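Local structure of oxalate biosynthetic component 1 (Burkholderia thailandensis, 5IKY) at residues S213-A216 with L217-G220; L427-T430 with Q431-T435; Q500-W503 with L504-E507; A518-L521 with R522-G526. The protein is a bifunctional enzyme of quorum sensing-dependent oxalate production, combining a serine hydrolase of the alpha/beta-hydrolase type with an additional lyase activity. All coordinates share one frame; numbering follows the deposited sequence.

Interaction 1 (S213-A216 with L217-G220)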
ATOM      1  N   SER A 213      -6.714   3.305   9.220  1.00 44.91           N
ATOM      2  CA  SER A 213      -5.262   3.181   9.213  1.00 37.67           C
ATOM      3  C   SER A 213      -4.736   2.910   7.807  1.00 43.88           C
ATOM      4  O   SER A 213      -3.777   3.543   7.359  1.00 43.59           O
ATOM      5  CB  SER A 213      -4.820   2.068  10.161  1.00 39.27           C
ATOM      6  OG  SER A 213      -5.221   2.347  11.493  1.00 44.06           O
ATOM      7  N   ARG A 214      -5.371   1.966   7.117  1.00 41.14           N
ATOM      8  CA  ARG A 214      -4.986   1.609   5.755  1.00 38.58           C
ATOM      9  C   ARG A 214      -5.062   2.810   4.813  1.00 43.79           C
ATOM     10  O   ARG A 214      -4.173   3.017   3.981  1.00 45.80           O
ATOM     11  CB  ARG A 214      -5.873   0.476   5.228  1.00 46.77           C
ATOM     12  CG  ARG A 214      -5.822  -0.802   6.056  1.00 44.47           C
ATOM     13  CD  ARG A 214      -5.120  -1.928   5.324  1.00 45.74           C
ATOM     14  NE  ARG A 214      -5.976  -2.576   4.336  1.00 60.24           N
ATOM     15  CZ  ARG A 214      -5.555  -3.020   3.155  1.00 57.85           C
ATOM     16  NH1 ARG A 214      -4.284  -2.880   2.806  1.00 60.93           N
ATOM     17  NH2 ARG A 214      -6.405  -3.604   2.322  1.00 57.63           N
ATOM     18  N   GLU A 215      -6.124   3.598   4.948  1.00 44.54           N
ATOM     19  CA  GLU A 215      -6.310   4.787   4.119  1.00 42.76           C
ATOM     20  C   GLU A 215      -5.187   5.789   4.350  1.00 54.07           C
ATOM     21  O   GLU A 215      -4.674   6.395   3.411  1.00 59.74           O
ATOM     22  CB  GLU A 215      -7.659   5.441   4.413  1.00 43.49           C
ATOM     23  CG  GLU A 215      -8.863   4.566   4.116  1.00 71.57           C
ATOM     24  CD  GLU A 215     -10.143   5.123   4.710  1.00 92.46           C
ATOM     25  OE1 GLU A 215     -10.110   6.253   5.244  1.00 97.86           O
ATOM     26  OE2 GLU A 215     -11.180   4.429   4.647  1.00 91.60           O
ATOM     27  N   ALA A 216      -4.809   5.953   5.612  1.00 46.42           N
ATOM     28  CA  ALA A 216      -3.755   6.882   5.986  1.00 46.21           C
ATOM     29  C   ALA A 216      -2.405   6.439   5.432  1.00 56.88           C
ATOM     30  O   ALA A 216      -1.619   7.258   4.955  1.00 42.51           O
ATOM     31  CB  ALA A 216      -3.690   7.017   7.495  1.00 40.67           C
ATOM     32  N   LEU A 217      -2.145   5.136   5.492  1.00 41.00           N
ATOM     33  CA  LEU A 217      -0.869   4.585   5.049  1.00 49.72           C
ATOM     34  C   LEU A 217      -0.671   4.695   3.535  1.00 56.46           C
ATOM     35  O   LEU A 217       0.432   4.992   3.072  1.00 56.24           O
ATOM     36  CB  LEU A 217      -0.747   3.124   5.492  1.00 40.43           C
ATOM     37  CG  LEU A 217      -0.524   2.939   6.995  1.00 54.32           C
ATOM     38  CD1 LEU A 217      -0.920   1.541   7.446  1.00 37.23           C
ATOM     39  CD2 LEU A 217       0.928   3.225   7.351  1.00 42.55           C
ATOM     40  N   ARG A 218      -1.730   4.465   2.764  1.00 48.98           N
ATOM     41  CA  ARG A 218      -1.603   4.517   1.310  1.00 57.51           C
ATOM     42  C   ARG A 218      -1.493   5.957   0.817  1.00 49.53           C
ATOM     43  O   ARG A 218      -1.077   6.202  -0.316  1.00 60.66           O
ATOM     44  CB  ARG A 218      -2.774   3.804   0.626  1.00 57.28           C
ATOM     45  CG  ARG A 218      -4.130   4.474   0.761  1.00 70.71           C
ATOM     46  CD  ARG A 218      -5.173   3.706  -0.048  1.00 85.41           C
ATOM     47  NE  ARG A 218      -6.493   4.333  -0.034  1.00 95.83           N
ATOM     48  CZ  ARG A 218      -7.578   3.781   0.501  1.00 98.70           C
ATOM     49  NH1 ARG A 218      -8.738   4.423   0.466  1.00 99.48           N
ATOM     50  NH2 ARG A 218      -7.505   2.586   1.070  1.00 98.13           N
ATOM     51  N   GLU A 219      -1.851   6.909   1.674  1.00 46.56           N
ATOM     52  CA  GLU A 219      -1.718   8.320   1.330  1.00 45.51           C
ATOM     53  C   GLU A 219      -0.348   8.878   1.708  1.00 50.77           C
ATOM     54  O   GLU A 219      -0.028  10.018   1.381  1.00 48.55           O
ATOM     55  CB  GLU A 219      -2.817   9.151   1.996  1.00 41.61           C
ATOM     56  CG  GLU A 219      -4.214   8.930   1.416  1.00 44.43           C
ATOM     57  CD  GLU A 219      -4.380   9.489   0.007  1.00 76.21           C
ATOM     58  OE1 GLU A 219      -3.443  10.138  -0.506  1.00 73.88           O
ATOM     59  OE2 GLU A 219      -5.459   9.277  -0.588  1.00 88.42           O
ATOM     60  N   GLY A 220       0.457   8.080   2.405  1.00 44.27           N
ATOM     61  CA  GLY A 220       1.826   8.471   2.687  1.00 42.89           C
ATOM     62  C   GLY A 220       2.276   8.427   4.136  1.00 45.18           C
ATOM     63  O   GLY A 220       3.445   8.671   4.418  1.00 50.04           O
TER

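Interaction 2 (L427-T430 with Q431-T435)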
ATOM      1  N   LEU A 427       5.164  33.543  16.073  1.00 64.50           N
ATOM      2  CA  LEU A 427       4.731  33.403  17.461  1.00 66.71           C
ATOM      3  C   LEU A 427       4.837  31.956  17.931  1.00 78.19           C
ATOM      4  O   LEU A 427       5.322  31.683  19.028  1.00 77.23           O
ATOM      5  CB  LEU A 427       3.293  33.903  17.631  1.00 64.51           C
ATOM      6  CG  LEU A 427       3.083  35.417  17.688  1.00 69.76           C
ATOM      7  CD1 LEU A 427       1.608  35.752  17.873  1.00 57.73           C
ATOM      8  CD2 LEU A 427       3.919  36.031  18.796  1.00 58.29           C
ATOM      9  N   ALA A 428       4.382  31.034  17.089  1.00 72.43           N
ATOM     10  CA  ALA A 428       4.396  29.616  17.426  1.00 63.39           C
ATOM     11  C   ALA A 428       5.822  29.073  17.498  1.00 64.10           C
ATOM     12  O   ALA A 428       6.166  28.333  18.421  1.00 58.25           O
ATOM     13  CB  ALA A 428       3.580  28.828  16.414  1.00 50.96           C
ATOM     14  N   ALA A 429       6.647  29.450  16.527  1.00 58.88           N
ATOM     15  CA  ALA A 429       8.021  28.964  16.453  1.00 57.21           C
ATOM     16  C   ALA A 429       8.887  29.492  17.596  1.00 60.12           C
ATOM     17  O   ALA A 429       9.682  28.752  18.175  1.00 74.43           O
ATOM     18  CB  ALA A 429       8.635  29.335  15.113  1.00 61.82           C
ATOM     19  N   THR A 430       8.730  30.773  17.914  1.00 69.03           N
ATOM     20  CA  THR A 430       9.511  31.404  18.976  1.00 67.65           C
ATOM     21  C   THR A 430       9.218  30.772  20.336  1.00 69.72           C
ATOM     22  O   THR A 430      10.109  30.628  21.172  1.00 81.94           O
ATOM     23  CB  THR A 430       9.233  32.918  19.039  1.00 61.30           C
ATOM     24  OG1 THR A 430       9.574  33.516  17.782  1.00 76.01           O
ATOM     25  CG2 THR A 430      10.049  33.573  20.138  1.00 58.14           C
ATOM     26  N   GLN A 431       7.965  30.380  20.543  1.00 56.55           N
ATOM     27  CA  GLN A 431       7.550  29.748  21.790  1.00 55.54           C
ATOM     28  C   GLN A 431       8.035  28.303  21.900  1.00 71.24           C
ATOM     29  O   GLN A 431       8.330  27.820  22.994  1.00 68.90           O
ATOM     30  CB  GLN A 431       6.026  29.793  21.921  1.00 55.28           C
ATOM     31  CG  GLN A 431       5.473  31.163  22.260  1.00 70.94           C
ATOM     32  CD  GLN A 431       5.297  31.358  23.752  1.00 80.91           C
ATOM     33  OE1 GLN A 431       4.825  30.462  24.455  1.00 76.25           O
ATOM     34  NE2 GLN A 431       5.682  32.528  24.247  1.00 81.89           N
ATOM     35  N   LEU A 432       8.112  27.616  20.765  1.00 59.74           N
ATOM     36  CA  LEU A 432       8.470  26.201  20.751  1.00 53.19           C
ATOM     37  C   LEU A 432       9.977  25.978  20.667  1.00 63.21           C
ATOM     38  O   LEU A 432      10.486  24.962  21.145  1.00 57.25           O
ATOM     39  CB  LEU A 432       7.779  25.494  19.585  1.00 51.59           C
ATOM     40  CG  LEU A 432       6.269  25.286  19.716  1.00 58.18           C
ATOM     41  CD1 LEU A 432       5.696  24.740  18.419  1.00 59.64           C
ATOM     42  CD2 LEU A 432       5.952  24.355  20.876  1.00 51.07           C
ATOM     43  N   ARG A 433      10.682  26.929  20.059  1.00 62.24           N
ATOM     44  CA  ARG A 433      12.124  26.810  19.832  1.00 68.66           C
ATOM     45  C   ARG A 433      12.960  26.472  21.079  1.00 65.70           C
ATOM     46  O   ARG A 433      13.855  25.628  20.993  1.00 61.80           O
ATOM     47  CB  ARG A 433      12.657  28.095  19.192  1.00 66.73           C
ATOM     48  CG  ARG A 433      14.169  28.128  19.010  1.00 70.18           C
ATOM     49  CD  ARG A 433      14.535  28.452  17.572  1.00 58.66           C
ATOM     50  NE  ARG A 433      13.727  29.550  17.050  1.00 87.49           N
ATOM     51  CZ  ARG A 433      13.313  29.640  15.790  1.00 93.22           C
ATOM     52  NH1 ARG A 433      13.631  28.694  14.913  1.00 74.18           N
ATOM     53  NH2 ARG A 433      12.578  30.675  15.407  1.00 90.76           N
ATOM     54  N   PRO A 434      12.688  27.119  22.232  1.00 61.54           N
ATOM     55  CA  PRO A 434      13.487  26.744  23.408  1.00 62.02           C
ATOM     56  C   PRO A 434      13.290  25.285  23.807  1.00 64.41           C
ATOM     57  O   PRO A 434      14.248  24.631  24.220  1.00 64.05           O
ATOM     58  CB  PRO A 434      12.966  27.677  24.505  1.00 56.17           C
ATOM     59  CG  PRO A 434      12.404  28.841  23.771  1.00 52.51           C
ATOM     60  CD  PRO A 434      11.799  28.258  22.532  1.00 59.99           C
ATOM     61  N   THR A 435      12.063  24.787  23.682  1.00 61.30           N
ATOM     62  CA  THR A 435      11.769  23.394  24.001  1.00 54.98           C
ATOM     63  C   THR A 435      12.476  22.445  23.034  1.00 63.52           C
ATOM     64  O   THR A 435      13.096  21.466  23.456  1.00 61.37           O
ATOM     65  CB  THR A 435      10.255  23.120  23.976  1.00 51.43           C
ATOM     66  OG1 THR A 435       9.629  23.814  25.063  1.00 67.52           O
ATOM     67  CG2 THR A 435       9.974  21.624  24.103  1.00 45.47           C
TER

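Interaction 3 (Q500-W503 with L504-E507)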
ATOM      1  N   GLN A 500      -6.732  13.946   5.403  1.00 44.46           N
ATOM      2  CA  GLN A 500      -5.817  14.942   5.948  1.00 53.73           C
ATOM      3  C   GLN A 500      -4.358  14.644   5.606  1.00 60.38           C
ATOM      4  O   GLN A 500      -3.563  15.562   5.409  1.00 47.01           O
ATOM      5  CB  GLN A 500      -5.992  15.040   7.462  1.00 44.44           C
ATOM      6  CG  GLN A 500      -7.308  15.672   7.885  1.00 49.48           C
ATOM      7  CD  GLN A 500      -7.651  15.379   9.328  1.00 57.54           C
ATOM      8  OE1 GLN A 500      -7.209  14.378   9.887  1.00 49.26           O
ATOM      9  NE2 GLN A 500      -8.444  16.253   9.942  1.00 52.31           N
ATOM     10  N   VAL A 501      -4.006  13.362   5.542  1.00 45.79           N
ATOM     11  CA  VAL A 501      -2.663  12.965   5.136  1.00 52.35           C
ATOM     12  C   VAL A 501      -2.424  13.370   3.685  1.00 53.86           C
ATOM     13  O   VAL A 501      -1.339  13.825   3.324  1.00 53.31           O
ATOM     14  CB  VAL A 501      -2.442  11.448   5.298  1.00 40.42           C
ATOM     15  CG1 VAL A 501      -1.087  11.044   4.744  1.00 40.35           C
ATOM     16  CG2 VAL A 501      -2.550  11.052   6.761  1.00 57.66           C
ATOM     17  N   ARG A 502      -3.456  13.214   2.862  1.00 51.72           N
ATOM     18  CA  ARG A 502      -3.386  13.609   1.463  1.00 47.21           C
ATOM     19  C   ARG A 502      -3.142  15.107   1.341  1.00 49.31           C
ATOM     20  O   ARG A 502      -2.308  15.552   0.553  1.00 57.79           O
ATOM     21  CB  ARG A 502      -4.670  13.223   0.728  1.00 43.56           C
ATOM     22  CG  ARG A 502      -4.662  13.581  -0.748  1.00 44.51           C
ATOM     23  CD  ARG A 502      -5.972  13.201  -1.416  1.00 45.97           C
ATOM     24  NE  ARG A 502      -5.925  13.427  -2.857  1.00 86.41           N
ATOM     25  CZ  ARG A 502      -5.472  12.537  -3.735  1.00 95.09           C
ATOM     26  NH1 ARG A 502      -5.023  11.361  -3.318  1.00 95.59           N
ATOM     27  NH2 ARG A 502      -5.465  12.824  -5.030  1.00 92.32           N
ATOM     28  N   TRP A 503      -3.877  15.880   2.133  1.00 50.87           N
ATOM     29  CA  TRP A 503      -3.714  17.325   2.159  1.00 44.75           C
ATOM     30  C   TRP A 503      -2.298  17.712   2.583  1.00 51.97           C
ATOM     31  O   TRP A 503      -1.672  18.573   1.966  1.00 58.72           O
ATOM     32  CB  TRP A 503      -4.740  17.961   3.100  1.00 44.86           C
ATOM     33  CG  TRP A 503      -4.423  19.380   3.455  1.00 50.11           C
ATOM     34  CD1 TRP A 503      -4.743  20.497   2.737  1.00 51.28           C
ATOM     35  CD2 TRP A 503      -3.715  19.836   4.614  1.00 45.24           C
ATOM     36  NE1 TRP A 503      -4.280  21.620   3.380  1.00 57.89           N
ATOM     37  CE2 TRP A 503      -3.645  21.241   4.533  1.00 63.19           C
ATOM     38  CE3 TRP A 503      -3.136  19.192   5.711  1.00 63.61           C
ATOM     39  CZ2 TRP A 503      -3.019  22.015   5.510  1.00 54.22           C
ATOM     40  CZ3 TRP A 503      -2.513  19.962   6.681  1.00 57.24           C
ATOM     41  CH2 TRP A 503      -2.460  21.357   6.573  1.00 53.97           C
ATOM     42  N   LEU A 504      -1.799  17.067   3.632  1.00 47.95           N
ATOM     43  CA  LEU A 504      -0.458  17.341   4.140  1.00 52.22           C
ATOM     44  C   LEU A 504       0.614  16.972   3.119  1.00 61.45           C
ATOM     45  O   LEU A 504       1.585  17.707   2.935  1.00 57.60           O
ATOM     46  CB  LEU A 504      -0.216  16.585   5.448  1.00 61.92           C
ATOM     47  CG  LEU A 504       1.172  16.730   6.079  1.00 52.54           C
ATOM     48  CD1 LEU A 504       1.504  18.193   6.319  1.00 47.96           C
ATOM     49  CD2 LEU A 504       1.263  15.941   7.374  1.00 53.85           C
ATOM     50  N   ARG A 505       0.432  15.831   2.458  1.00 52.45           N
ATOM     51  CA  ARG A 505       1.388  15.364   1.459  1.00 51.67           C
ATOM     52  C   ARG A 505       1.483  16.315   0.270  1.00 57.71           C
ATOM     53  O   ARG A 505       2.580  16.661  -0.163  1.00 60.33           O
ATOM     54  CB  ARG A 505       1.017  13.962   0.969  1.00 56.16           C
ATOM     55  CG  ARG A 505       1.856  13.491  -0.210  1.00 52.19           C
ATOM     56  CD  ARG A 505       1.601  12.032  -0.552  1.00 63.23           C
ATOM     57  NE  ARG A 505       0.187  11.747  -0.782  1.00 62.75           N
ATOM     58  CZ  ARG A 505      -0.435  11.939  -1.941  1.00 65.42           C
ATOM     59  NH1 ARG A 505       0.229  12.425  -2.980  1.00 65.43           N
ATOM     60  NH2 ARG A 505      -1.723  11.649  -2.060  1.00 70.29           N
ATOM     61  N   ARG A 506       0.336  16.735  -0.258  1.00 53.78           N
ATOM     62  CA  ARG A 506       0.319  17.644  -1.403  1.00 54.69           C
ATOM     63  C   ARG A 506       0.893  19.002  -1.016  1.00 59.61           C
ATOM     64  O   ARG A 506       1.507  19.688  -1.836  1.00 60.41           O
ATOM     65  CB  ARG A 506      -1.101  17.803  -1.952  1.00 46.87           C
ATOM     66  CG  ARG A 506      -1.714  16.506  -2.464  1.00 53.71           C
ATOM     67  CD  ARG A 506      -3.080  16.732  -3.103  1.00 80.43           C
ATOM     68  NE  ARG A 506      -2.999  16.842  -4.559  1.00103.57           N
ATOM     69  CZ  ARG A 506      -3.264  17.950  -5.246  1.00105.25           C
ATOM     70  NH1 ARG A 506      -3.634  19.056  -4.614  1.00 99.58           N
ATOM     71  NH2 ARG A 506      -3.161  17.950  -6.567  1.00103.24           N
ATOM     72  N   GLU A 507       0.696  19.380   0.241  1.00 57.07           N
ATOM     73  CA  GLU A 507       1.230  20.629   0.759  1.00 47.04           C
ATOM     74  C   GLU A 507       2.758  20.600   0.769  1.00 62.16           C
ATOM     75  O   GLU A 507       3.410  21.587   0.429  1.00 58.59           O
ATOM     76  CB  GLU A 507       0.697  20.892   2.168  1.00 60.34           C
ATOM     77  CG  GLU A 507       1.059  22.255   2.719  1.00 88.23           C
ATOM     78  CD  GLU A 507       0.411  23.378   1.940  1.00 92.17           C
ATOM     79  OE1 GLU A 507      -0.737  23.195   1.481  1.00 87.34           O
ATOM     80  OE2 GLU A 507       1.049  24.440   1.783  1.00103.89           O
TER

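Interaction 4 (A518-L521 with R522-G526)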
ATOM      1  N   ALA A 518       7.246   4.065   5.526  1.00 43.42           N
ATOM      2  CA  ALA A 518       7.453   3.253   6.720  1.00 40.50           C
ATOM      3  C   ALA A 518       8.748   2.441   6.670  1.00 45.90           C
ATOM      4  O   ALA A 518       9.510   2.431   7.634  1.00 62.15           O
ATOM      5  CB  ALA A 518       6.259   2.331   6.933  1.00 37.06           C
ATOM      6  N   GLU A 519       8.995   1.771   5.547  1.00 47.18           N
ATOM      7  CA  GLU A 519      10.178   0.924   5.393  1.00 50.99           C
ATOM      8  C   GLU A 519      11.470   1.704   5.598  1.00 48.07           C
ATOM      9  O   GLU A 519      12.374   1.250   6.300  1.00 52.76           O
ATOM     10  CB  GLU A 519      10.188   0.266   4.014  1.00 38.22           C
ATOM     11  CG  GLU A 519       9.654  -1.154   3.998  1.00 83.72           C
ATOM     12  CD  GLU A 519       9.546  -1.714   2.594  1.00 92.30           C
ATOM     13  OE1 GLU A 519       8.490  -2.300   2.267  1.00 91.48           O
ATOM     14  OE2 GLU A 519      10.515  -1.565   1.819  1.00 75.02           O
ATOM     15  N   THR A 520      11.555   2.876   4.978  1.00 42.62           N
ATOM     16  CA  THR A 520      12.727   3.730   5.117  1.00 45.51           C
ATOM     17  C   THR A 520      12.880   4.213   6.556  1.00 50.45           C
ATOM     18  O   THR A 520      13.990   4.262   7.091  1.00 60.54           O
ATOM     19  CB  THR A 520      12.647   4.944   4.170  1.00 44.27           C
ATOM     20  OG1 THR A 520      12.476   4.488   2.823  1.00 54.56           O
ATOM     21  CG2 THR A 520      13.904   5.796   4.267  1.00 39.55           C
ATOM     22  N   LEU A 521      11.759   4.554   7.184  1.00 44.00           N
ATOM     23  CA  LEU A 521      11.779   5.093   8.538  1.00 47.11           C
ATOM     24  C   LEU A 521      12.225   4.042   9.547  1.00 48.51           C
ATOM     25  O   LEU A 521      12.937   4.358  10.503  1.00 44.96           O
ATOM     26  CB  LEU A 521      10.402   5.644   8.920  1.00 41.85           C
ATOM     27  CG  LEU A 521      10.355   6.418  10.240  1.00 45.35           C
ATOM     28  CD1 LEU A 521      11.407   7.515  10.251  1.00 37.75           C
ATOM     29  CD2 LEU A 521       8.979   7.008  10.466  1.00 37.23           C
ATOM     30  N   ARG A 522      11.815   2.796   9.330  1.00 36.94           N
ATOM     31  CA  ARG A 522      12.217   1.707  10.215  1.00 56.24           C
ATOM     32  C   ARG A 522      13.737   1.558  10.231  1.00 48.22           C
ATOM     33  O   ARG A 522      14.316   1.167  11.244  1.00 56.14           O
ATOM     34  CB  ARG A 522      11.553   0.387   9.804  1.00 36.52           C
ATOM     35  CG  ARG A 522      10.038   0.411   9.894  1.00 52.79           C
ATOM     36  CD  ARG A 522       9.436  -0.968   9.688  1.00 36.24           C
ATOM     37  NE  ARG A 522       9.421  -1.721  10.933  1.00 61.95           N
ATOM     38  CZ  ARG A 522       8.340  -1.908  11.680  1.00 53.56           C
ATOM     39  NH1 ARG A 522       7.167  -1.420  11.295  1.00 45.70           N
ATOM     40  NH2 ARG A 522       8.429  -2.608  12.801  1.00 70.04           N
ATOM     41  N   ASP A 523      14.380   1.881   9.112  1.00 47.13           N
ATOM     42  CA  ASP A 523      15.840   1.884   9.054  1.00 43.70           C
ATOM     43  C   ASP A 523      16.410   3.057   9.846  1.00 54.37           C
ATOM     44  O   ASP A 523      17.370   2.897  10.596  1.00 50.55           O
ATOM     45  CB  ASP A 523      16.338   1.940   7.608  1.00 38.21           C
ATOM     46  CG  ASP A 523      16.063   0.655   6.842  1.00 69.69           C
ATOM     47  OD1 ASP A 523      15.701  -0.358   7.478  1.00 55.90           O
ATOM     48  OD2 ASP A 523      16.229   0.658   5.604  1.00 60.60           O
ATOM     49  N   GLU A 524      15.813   4.232   9.675  1.00 46.34           N
ATOM     50  CA  GLU A 524      16.272   5.437  10.362  1.00 57.11           C
ATOM     51  C   GLU A 524      16.131   5.338  11.881  1.00 55.62           C
ATOM     52  O   GLU A 524      16.907   5.942  12.619  1.00 63.66           O
ATOM     53  CB  GLU A 524      15.506   6.664   9.863  1.00 59.59           C
ATOM     54  CG  GLU A 524      15.995   7.226   8.540  1.00 81.88           C
ATOM     55  CD  GLU A 524      15.274   8.506   8.157  1.00107.57           C
ATOM     56  OE1 GLU A 524      14.996   9.324   9.059  1.00119.55           O
ATOM     57  OE2 GLU A 524      14.990   8.698   6.954  1.00103.75           O
ATOM     58  N   LEU A 525      15.139   4.584  12.341  1.00 46.02           N
ATOM     59  CA  LEU A 525      14.851   4.494  13.770  1.00 50.16           C
ATOM     60  C   LEU A 525      15.407   3.213  14.380  1.00 38.74           C
ATOM     61  O   LEU A 525      15.321   3.006  15.591  1.00 50.39           O
ATOM     62  CB  LEU A 525      13.341   4.572  14.018  1.00 36.76           C
ATOM     63  CG  LEU A 525      12.603   5.787  13.447  1.00 44.64           C
ATOM     64  CD1 LEU A 525      11.120   5.742  13.801  1.00 46.59           C
ATOM     65  CD2 LEU A 525      13.233   7.081  13.939  1.00 48.28           C
ATOM     66  N   GLY A 526      15.974   2.356  13.539  1.00 46.88           N
ATOM     67  CA  GLY A 526      16.471   1.068  13.985  1.00 36.90           C
ATOM     68  C   GLY A 526      15.348   0.114  14.350  1.00 56.19           C
ATOM     69  O   GLY A 526      15.388  -0.520  15.401  1.00 42.80           O
TER
HETATM   70  O   HOH W   1      13.417  -1.315   6.781  1.00 48.73           O

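Interaction 1 (S213-A216 with L217-G220)
Ser213 and Leu217 are joined in the last full turns of helix 206-218, where Leu217 N donates to Ser213 O at 2.9 Å; Arg218 N follows with a bond to Arg214 O. The ladder then slackens: Glu219 N is shared, weakly, between Glu215 O at 3.4 Å and Ala216 O at 3.3 Å. Gly220 ends the helix in a Schellman motif, its N bonded back to Leu217 O; its positive phi of 127° belongs to a backbone conformation that glycine, without a CB, takes up readily.

Among the side chains, Glu215 and Arg218 run alongside each other in the same direction. Arg218 CG sits between its own backbone N and carbonyl carbon (chi1 68°), and from there the chain runs extended to NE, back toward the preceding turn, laying one guanidinium face over Glu215: CA is beneath its centre, and CG approaches NH1 to 3.7 Å. Leu217 takes another side of the helix, where its CG rests 3.3 Å from Ser213 O while the residue packs on Val224 of strand 223-226. Glu219 brings its CG equally near Glu215 O and then bends at chi2 toward Arg505 of helix 497-510, with which it forms a salt bridge.

The guanidinium therefore meets the aliphatic part of Glu215 rather than its carboxylate. Glu215 OE2 and Arg218 NH1 stay 4.8 Å apart with the two planes inclined by 50°, so any attraction between the charges is probably diffuse and without the directionality of a paired salt bridge.

Interaction 2 (L427-T430 with Q431-T435)
Ala429 O is the atom on which this turn of helix 418-442 converges. Arg433 N donates to Ala429 O at 2.8 Å. A weak second bond to Ala429 O, at 3.2 Å, comes from Leu432 N. The same Leu432 N also donates to Ala428 O at 3.1 Å. Arg433 CB touches the Ala429 oxygen as well. With CG anti to the backbone N (chi1 175°) and bends at chi2 and chi3, the Arg433 side chain curls back until one face of its guanidinium looks over that carbonyl, and NH2 comes 4.2 Å from Ala429 CB.

The next carbonyl is treated differently. Pro434 has no N-H to offer, and it meets Thr430 O with CD at 3.2 Å. The helix is kinked here, since neither Pro434 N nor Thr435 N bonds to the preceding turn. Thr430 OG1 is hydrogen-bonded to Glu426 O, one turn earlier.

Leu427 O receives a weak bond from Gln431 N, and Gln431 CG lies 3.3 Å from it. Beyond CG the chain turns at chi2 (-93°), carrying the amide off to Asp402, whose N donates to OE1. Leu432 CG likewise rests against Ala428 O, while its side chain packs among Ala381, Leu400 and Val463.

The chemistry is thus an uneven sharing of acceptors: one carbonyl takes two N-H donors and faces a cationic group that may polarise it further, whereas the following one, Thr430 O, has a proline CD where the next N-H would come, and the helix kinks there.

Interaction 3 (Q500-W503 with L504-E507)
Trp503 sets its indole beside the backbone of the next residue, CE3 lying 3.3 Å from Leu504 N and 3.9 Å from Leu504 CB. The ring approaches that peptide obliquely, while Gln500 O lies in its plane at the edge. CG anti to the backbone N (chi1 165°) swings the indole to this flank of the helix. Glu507 stands one turn on; its OE1 is 4.3 Å from Trp503 NE1, and its OE2 is engaged by Arg510 and Arg511.

Four successive backbone bonds run beneath these side chains: Leu504 N to Gln500 O, Arg505 N to Val501 O at 2.8 Å, Arg506 N to Arg502 O at 3.0 Å, and Glu507 N to Trp503 O. Arg506 CG presses to 3.2 Å from Arg502 O before its chain bends away at chi3.

On another flank two guanidinium groups converge. Arg502 reaches out extended as far as NE, Arg505 bends at chi3, and Arg502 NH1 comes to the edge of the Arg505 group, in its plane, 3.5 Å from NH2. The planes stand 81° apart. Such closeness of like charges is probably made tolerable by Glu219, to which Arg505 is bridged and Arg502 only weakly and at longer range; Asp1018 and Glu509 supply further negative charge to Arg502 and Arg505 respectively.

Helix 497-510 lies with Val501 and Leu504 against strand 471-474, and Leu504 and Glu507 also touch Val461 of helix 460-466. Its arginine flank turns instead to the end of helix 206-218 and to Asp1018 of the C-terminal hydrolase part.

Interaction 4 (A518-L521 with R522-G526)
Backbone bonds hold the short helix 518-524 together: Arg522 N to Ala518 O at 2.9 Å, Glu524 N to Thr520 O at 3.2 Å, and Leu525 N to Leu521 O at 2.9 Å. Thr520 O takes a second, weak bond from Asp523 N. Gly526, with positive phi, closes the helix in a Schellman motif, its N weakly bonded to Asp523 O.

A water bridges the two segments, donating to Glu519 O at 2.8 Å and to Asp523 OD1 at 2.6 Å. It thus links a carbonyl to a carboxylate whose other oxygen is in a salt bridge with Arg536.

The apolar contact is that of Leu521 with Leu525, one turn apart. The two chains cross obliquely, Leu525 CD1 meeting Leu521 CG at 3.7 Å and Leu525 CG nestling against CD1 of Leu521. Leu521 holds CG anti to its N (chi1 -171°), which, with chi2 53°, puts CD1 on the side where Leu525 CG and CD1 arrive.

Arg522 touches the preceding turn through its stem: CG lies 3.1 Å from Ala518 O, and the chain then bends at chi3 so that the guanidinium reaches Asp309, Met527 O and Ser273 O. A looser contact is that of Thr520 and Glu524, which run side by side in the same direction, CG2 of Thr520 being 4.1 Å from Glu524 OE2.

Within the fold, Leu521 and Arg522 settle on Ile275 of strand 275-278, Leu525 rests on Pro374 and offers its carbonyl to Arg346, and Glu519 reaches the backbone of Asn706 and Gly708, which belong to the cap domain.

The four contacts follow one another along the chain, each formed along one helix or at its C-terminal end, and all belong to the part built on a ring of eight parallel strands, consistent with the TIM-barrel clan of the beta-keto acid cleavage family. Interactions 1 and 3, centres 11 Å apart, are joined where the end of helix 206-218 meets helix 497-510. Their helices back strands 223-226 and 471-474; the magnesium ion, bound by His227 and Glu477, is about 13 Å from the side chains of Ser213 and Gln500. Interaction 2 lies 30 Å from interaction 1, centre to centre. The contacts thus secure outer helices of what is probably the lyase barrel, 1, 3 and 4 nearer the other domains and 2 away from them.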